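PDB 5FQ8: outer membrane protein OMP121 from Bacteroides thetaiotaomicron, which belongs to the TonB-dependent receptors and probably imports nutrients across the outer membrane. Local coordinates for residues 826-838 with 960-972. Residues are numbered along the deposited sequence; the frame is centred on the assembly and turned at random.
Sequences GGVMYSRTKDINY and LEGNYGEYTANPS
A short parallel strand pairing joins Y830 and S831 to G965 and E966 in the extracellular-loop region of this TonB-dependent receptor, and the contact is buried. Three backbone bonds carry it: Y830 N to Y964 O at 2.8 Å, E966 N to Y830 O at 2.9 Å, and R832 N to E966 O, 3.0 Å and almost straight at 177°. G965 CA approaches Y830 O at 3.1 Å in a CH...O contact. The Y830 ring, swung out opposite its backbone N (chi1 172°), runs beside that of Y964 as an oblique pair, planes 35° apart, with Y964 OH above one face of the Y830 ring, toward the rim; CB of Y830 is 3.6 Å from Y964 CE1. R832 runs out extended across Y967, placing CD 3.4 Å from the ring centroid, squarely over its face, in a CH-pi contact, while T968 CG2 meets the guanidinium edge at NH1. S831 N-caps helix 832-839, its OG accepting from K834 N. Hydrogen bonds lead outward from R832 NH1 to N332 OD1 of helix 330-335, whose Y335 packs on T833 and I836, and from Y964 OH to T751 O. Strand 828-831 also pairs antiparallel with barrel strand 899-915, tying residues 965-966 to the barrel wall.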
loop_
_atom_site.group_PDB
_atom_site.type_symbol
_atom_site.label_atom_id
_atom_site.label_comp_id
_atom_site.label_asym_id
_atom_site.label_seq_id
_atom_site.Cartn_x
_atom_site.Cartn_y
_atom_site.Cartn_z
ATOM N N GLY B 826 5.489 30.732 -33.473
ATOM C CA GLY B 826 5.207 29.573 -34.285
ATOM C C GLY B 826 4.965 28.323 -33.454
ATOM O O GLY B 826 5.444 28.179 -32.328
ATOM N N GLY B 827 4.208 27.410 -34.040
ATOM C CA GLY B 827 3.886 26.163 -33.394
ATOM C C GLY B 827 2.535 26.197 -32.717
ATOM O O GLY B 827 1.800 27.185 -32.744
ATOM N N VAL B 828 2.213 25.081 -32.067
ATOM C CA VAL B 828 0.877 24.869 -31.535
ATOM C C VAL B 828 0.963 23.936 -30.341
ATOM O O VAL B 828 1.902 23.160 -30.205
ATOM C CB VAL B 828 -0.051 24.321 -32.647
ATOM C CG1 VAL B 828 0.249 22.887 -32.933
ATOM C CG2 VAL B 828 -1.487 24.510 -32.294
ATOM N N MET B 829 -0.022 24.033 -29.459
ATOM C CA MET B 829 -0.064 23.211 -28.267
ATOM C C MET B 829 -1.515 22.958 -27.890
ATOM O O MET B 829 -2.368 23.814 -28.112
ATOM C CB MET B 829 0.685 23.898 -27.120
ATOM C CG MET B 829 0.030 25.191 -26.658
ATOM S SD MET B 829 0.905 26.073 -25.373
ATOM C CE MET B 829 1.253 24.777 -24.229
ATOM N N TYR B 830 -1.800 21.785 -27.329
ATOM C CA TYR B 830 -3.155 21.524 -26.861
ATOM C C TYR B 830 -3.437 22.322 -25.603
ATOM O O TYR B 830 -2.622 22.346 -24.679
ATOM C CB TYR B 830 -3.382 20.044 -26.563
ATOM C CG TYR B 830 -4.728 19.835 -25.886
ATOM C CD1 TYR B 830 -5.888 19.759 -26.637
ATOM C CD2 TYR B 830 -4.844 19.766 -24.496
ATOM C CE1 TYR B 830 -7.110 19.612 -26.044
ATOM C CE2 TYR B 830 -6.076 19.616 -23.893
ATOM C CZ TYR B 830 -7.206 19.534 -24.681
ATOM O OH TYR B 830 -8.450 19.392 -24.121
ATOM N N SER B 831 -4.613 22.927 -25.527
ATOM C CA SER B 831 -4.952 23.740 -24.368
ATOM C C SER B 831 -6.296 23.333 -23.787
ATOM O O SER B 831 -7.337 23.688 -24.339
ATOM C CB SER B 831 -4.965 25.212 -24.729
ATOM O OG SER B 831 -5.754 25.888 -23.782
ATOM N N ARG B 832 -6.282 22.649 -22.638
ATOM C CA ARG B 832 -7.538 22.309 -21.973
ATOM C C ARG B 832 -8.198 23.529 -21.350
ATOM O O ARG B 832 -9.383 23.478 -21.024
ATOM C CB ARG B 832 -7.317 21.221 -20.907
ATOM C CG ARG B 832 -8.583 20.475 -20.471
ATOM C CD ARG B 832 -8.459 19.750 -19.145
ATOM N NE ARG B 832 -9.698 19.057 -18.801
ATOM C CZ ARG B 832 -10.632 19.537 -17.992
ATOM N NH1 ARG B 832 -10.468 20.689 -17.408
ATOM N NH2 ARG B 832 -11.738 18.864 -17.773
ATOM N N THR B 833 -7.459 24.628 -21.196
ATOM C CA THR B 833 -8.054 25.844 -20.660
ATOM C C THR B 833 -9.009 26.477 -21.655
ATOM O O THR B 833 -10.050 27.020 -21.273
ATOM C CB THR B 833 -6.962 26.829 -20.275
ATOM O OG1 THR B 833 -5.998 26.175 -19.457
ATOM C CG2 THR B 833 -7.547 27.961 -19.511
ATOM N N LYS B 834 -8.675 26.415 -22.937
ATOM C CA LYS B 834 -9.638 26.803 -23.951
ATOM C C LYS B 834 -10.750 25.770 -24.046
ATOM O O LYS B 834 -11.927 26.125 -24.159
ATOM C CB LYS B 834 -8.932 26.980 -25.294
ATOM C CG LYS B 834 -9.779 27.566 -26.386
ATOM C CD LYS B 834 -9.130 27.395 -27.738
ATOM C CE LYS B 834 -9.944 28.054 -28.819
ATOM N NZ LYS B 834 -9.298 27.915 -30.142
ATOM N N ASP B 835 -10.395 24.492 -23.960
ATOM C CA ASP B 835 -11.383 23.420 -24.005
ATOM C C ASP B 835 -12.489 23.632 -22.978
ATOM O O ASP B 835 -13.675 23.646 -23.316
ATOM C CB ASP B 835 -10.690 22.080 -23.763
ATOM C CG ASP B 835 -11.337 20.948 -24.504
ATOM O OD1 ASP B 835 -12.555 21.009 -24.749
ATOM O OD2 ASP B 835 -10.615 19.995 -24.843
ATOM N N ILE B 836 -12.115 23.782 -21.709
ATOM C CA ILE B 836 -13.115 23.837 -20.658
ATOM C C ILE B 836 -13.916 25.120 -20.739
ATOM O O ILE B 836 -15.080 25.157 -20.328
ATOM C CB ILE B 836 -12.451 23.679 -19.283
ATOM C CG1 ILE B 836 -13.504 23.524 -18.208
ATOM C CG2 ILE B 836 -11.603 24.868 -18.982
ATOM C CD1 ILE B 836 -14.392 22.377 -18.460
ATOM N N ASN B 837 -13.330 26.179 -21.297
ATOM C CA ASN B 837 -14.013 27.459 -21.327
ATOM C C ASN B 837 -14.914 27.595 -22.529
ATOM O O ASN B 837 -15.914 28.311 -22.470
ATOM C CB ASN B 837 -13.002 28.594 -21.294
ATOM C CG ASN B 837 -12.443 28.790 -19.939
ATOM O OD1 ASN B 837 -13.087 29.341 -19.059
ATOM N ND2 ASN B 837 -11.244 28.309 -19.745
ATOM N N TYR B 838 -14.582 26.930 -23.623
ATOM C CA TYR B 838 -15.573 26.720 -24.663
ATOM C C TYR B 838 -16.735 25.887 -24.141
ATOM O O TYR B 838 -17.889 26.327 -24.169
ATOM C CB TYR B 838 -14.914 26.076 -25.878
ATOM C CG TYR B 838 -14.390 27.096 -26.861
ATOM C CD1 TYR B 838 -13.665 28.206 -26.427
ATOM C CD2 TYR B 838 -14.624 26.954 -28.219
ATOM C CE1 TYR B 838 -13.188 29.140 -27.323
ATOM C CE2 TYR B 838 -14.156 27.862 -29.109
ATOM C CZ TYR B 838 -13.440 28.960 -28.660
ATOM O OH TYR B 838 -12.979 29.878 -29.565
ATOM N N LEU B 960 10.156 16.245 -23.884
ATOM C CA LEU B 960 9.403 16.162 -25.130
ATOM C C LEU B 960 7.910 16.006 -24.894
ATOM O O LEU B 960 7.107 16.734 -25.473
ATOM C CB LEU B 960 9.920 15.010 -25.974
ATOM C CG LEU B 960 9.104 14.908 -27.242
ATOM C CD1 LEU B 960 9.458 16.067 -28.084
ATOM C CD2 LEU B 960 9.450 13.651 -27.946
ATOM N N GLU B 961 7.512 15.061 -24.046
ATOM C CA GLU B 961 6.086 14.812 -23.893
ATOM C C GLU B 961 5.363 16.017 -23.329
ATOM O O GLU B 961 4.150 16.116 -23.489
ATOM C CB GLU B 961 5.834 13.604 -23.006
ATOM C CG GLU B 961 6.236 12.278 -23.631
ATOM C CD GLU B 961 6.109 11.112 -22.696
ATOM O OE1 GLU B 961 5.339 11.202 -21.728
ATOM O OE2 GLU B 961 6.798 10.108 -22.930
ATOM N N GLY B 962 6.079 16.944 -22.701
ATOM C CA GLY B 962 5.435 18.146 -22.218
ATOM C C GLY B 962 4.974 19.064 -23.331
ATOM O O GLY B 962 4.044 19.859 -23.146
ATOM N N ASN B 963 5.595 18.961 -24.500
ATOM C CA ASN B 963 5.250 19.844 -25.595
ATOM C C ASN B 963 3.843 19.617 -26.109
ATOM O O ASN B 963 3.351 20.441 -26.879
ATOM C CB ASN B 963 6.254 19.682 -26.730
ATOM C CG ASN B 963 7.542 20.437 -26.473
ATOM O OD1 ASN B 963 7.524 21.555 -25.985
ATOM N ND2 ASN B 963 8.667 19.823 -26.792
ATOM N N TYR B 964 3.179 18.547 -25.685
ATOM C CA TYR B 964 1.842 18.264 -26.174
ATOM C C TYR B 964 0.874 19.371 -25.807
ATOM O O TYR B 964 -0.046 19.680 -26.575
ATOM C CB TYR B 964 1.363 16.929 -25.614
ATOM C CG TYR B 964 -0.094 16.653 -25.835
ATOM C CD1 TYR B 964 -1.048 17.128 -24.951
ATOM C CD2 TYR B 964 -0.510 15.916 -26.919
ATOM C CE1 TYR B 964 -2.363 16.891 -25.146
ATOM C CE2 TYR B 964 -1.832 15.667 -27.122
ATOM C CZ TYR B 964 -2.755 16.156 -26.230
ATOM O OH TYR B 964 -4.086 15.923 -26.416
ATOM N N GLY B 965 1.027 19.951 -24.635
ATOM C CA GLY B 965 0.112 20.987 -24.242
ATOM C C GLY B 965 -0.025 21.069 -22.746
ATOM O O GLY B 965 0.767 20.514 -22.001
ATOM N N GLU B 966 -1.045 21.806 -22.347
ATOM C CA GLU B 966 -1.344 22.095 -20.957
ATOM C C GLU B 966 -2.718 21.536 -20.653
ATOM O O GLU B 966 -3.639 21.701 -21.449
ATOM C CB GLU B 966 -1.322 23.596 -20.700
ATOM C CG GLU B 966 -2.445 24.088 -19.808
ATOM C CD GLU B 966 -3.620 24.581 -20.601
ATOM O OE1 GLU B 966 -3.445 24.782 -21.801
ATOM O OE2 GLU B 966 -4.710 24.758 -20.043
ATOM N N TYR B 967 -2.865 20.879 -19.510
ATOM C CA TYR B 967 -4.103 20.185 -19.197
ATOM C C TYR B 967 -4.756 20.832 -17.982
ATOM O O TYR B 967 -4.913 20.215 -16.936
ATOM C CB TYR B 967 -3.860 18.691 -18.997
ATOM C CG TYR B 967 -5.071 17.912 -19.407
ATOM C CD1 TYR B 967 -5.387 17.754 -20.741
ATOM C CD2 TYR B 967 -5.942 17.397 -18.464
ATOM C CE1 TYR B 967 -6.507 17.072 -21.125
ATOM C CE2 TYR B 967 -7.064 16.718 -18.844
ATOM C CZ TYR B 967 -7.338 16.564 -20.179
ATOM O OH TYR B 967 -8.448 15.892 -20.583
ATOM N N THR B 968 -5.218 22.063 -18.178
ATOM C CA THR B 968 -5.613 22.970 -17.107
ATOM C C THR B 968 -4.533 23.053 -16.042
ATOM O O THR B 968 -4.793 22.977 -14.844
ATOM C CB THR B 968 -6.955 22.601 -16.484
ATOM O OG1 THR B 968 -7.050 21.192 -16.325
ATOM C CG2 THR B 968 -8.063 23.074 -17.357
ATOM N N ALA B 969 -3.300 23.212 -16.501
ATOM C CA ALA B 969 -2.242 23.702 -15.639
ATOM C C ALA B 969 -2.696 24.979 -14.959
ATOM O O ALA B 969 -3.542 25.707 -15.470
ATOM C CB ALA B 969 -0.978 23.966 -16.440
ATOM N N ASN B 970 -2.143 25.240 -13.787
ATOM C CA ASN B 970 -2.549 26.420 -13.056
ATOM C C ASN B 970 -2.113 27.683 -13.796
ATOM O O ASN B 970 -1.119 27.673 -14.519
ATOM C CB ASN B 970 -1.945 26.399 -11.664
ATOM C CG ASN B 970 -2.421 25.245 -10.847
ATOM O OD1 ASN B 970 -3.586 24.885 -10.872
ATOM N ND2 ASN B 970 -1.512 24.649 -10.106
ATOM N N PRO B 971 -2.843 28.779 -13.637
ATOM C CA PRO B 971 -2.476 30.021 -14.322
ATOM C C PRO B 971 -1.049 30.436 -14.012
ATOM O O PRO B 971 -0.562 30.244 -12.901
ATOM C CB PRO B 971 -3.475 31.031 -13.761
ATOM C CG PRO B 971 -4.597 30.246 -13.283
ATOM C CD PRO B 971 -4.057 28.940 -12.830
ATOM N N SER B 972 -0.379 31.003 -15.008
ATOM C CA SER B 972 0.958 31.521 -14.780
ATOM C C SER B 972 0.883 32.819 -14.000
ATOM O O SER B 972 -0.155 33.476 -13.930
ATOM C CB SER B 972 1.702 31.734 -16.089
ATOM O OG SER B 972 1.301 32.927 -16.727
HETATM O O HOH W 1 -5.117 27.477 -17.279
#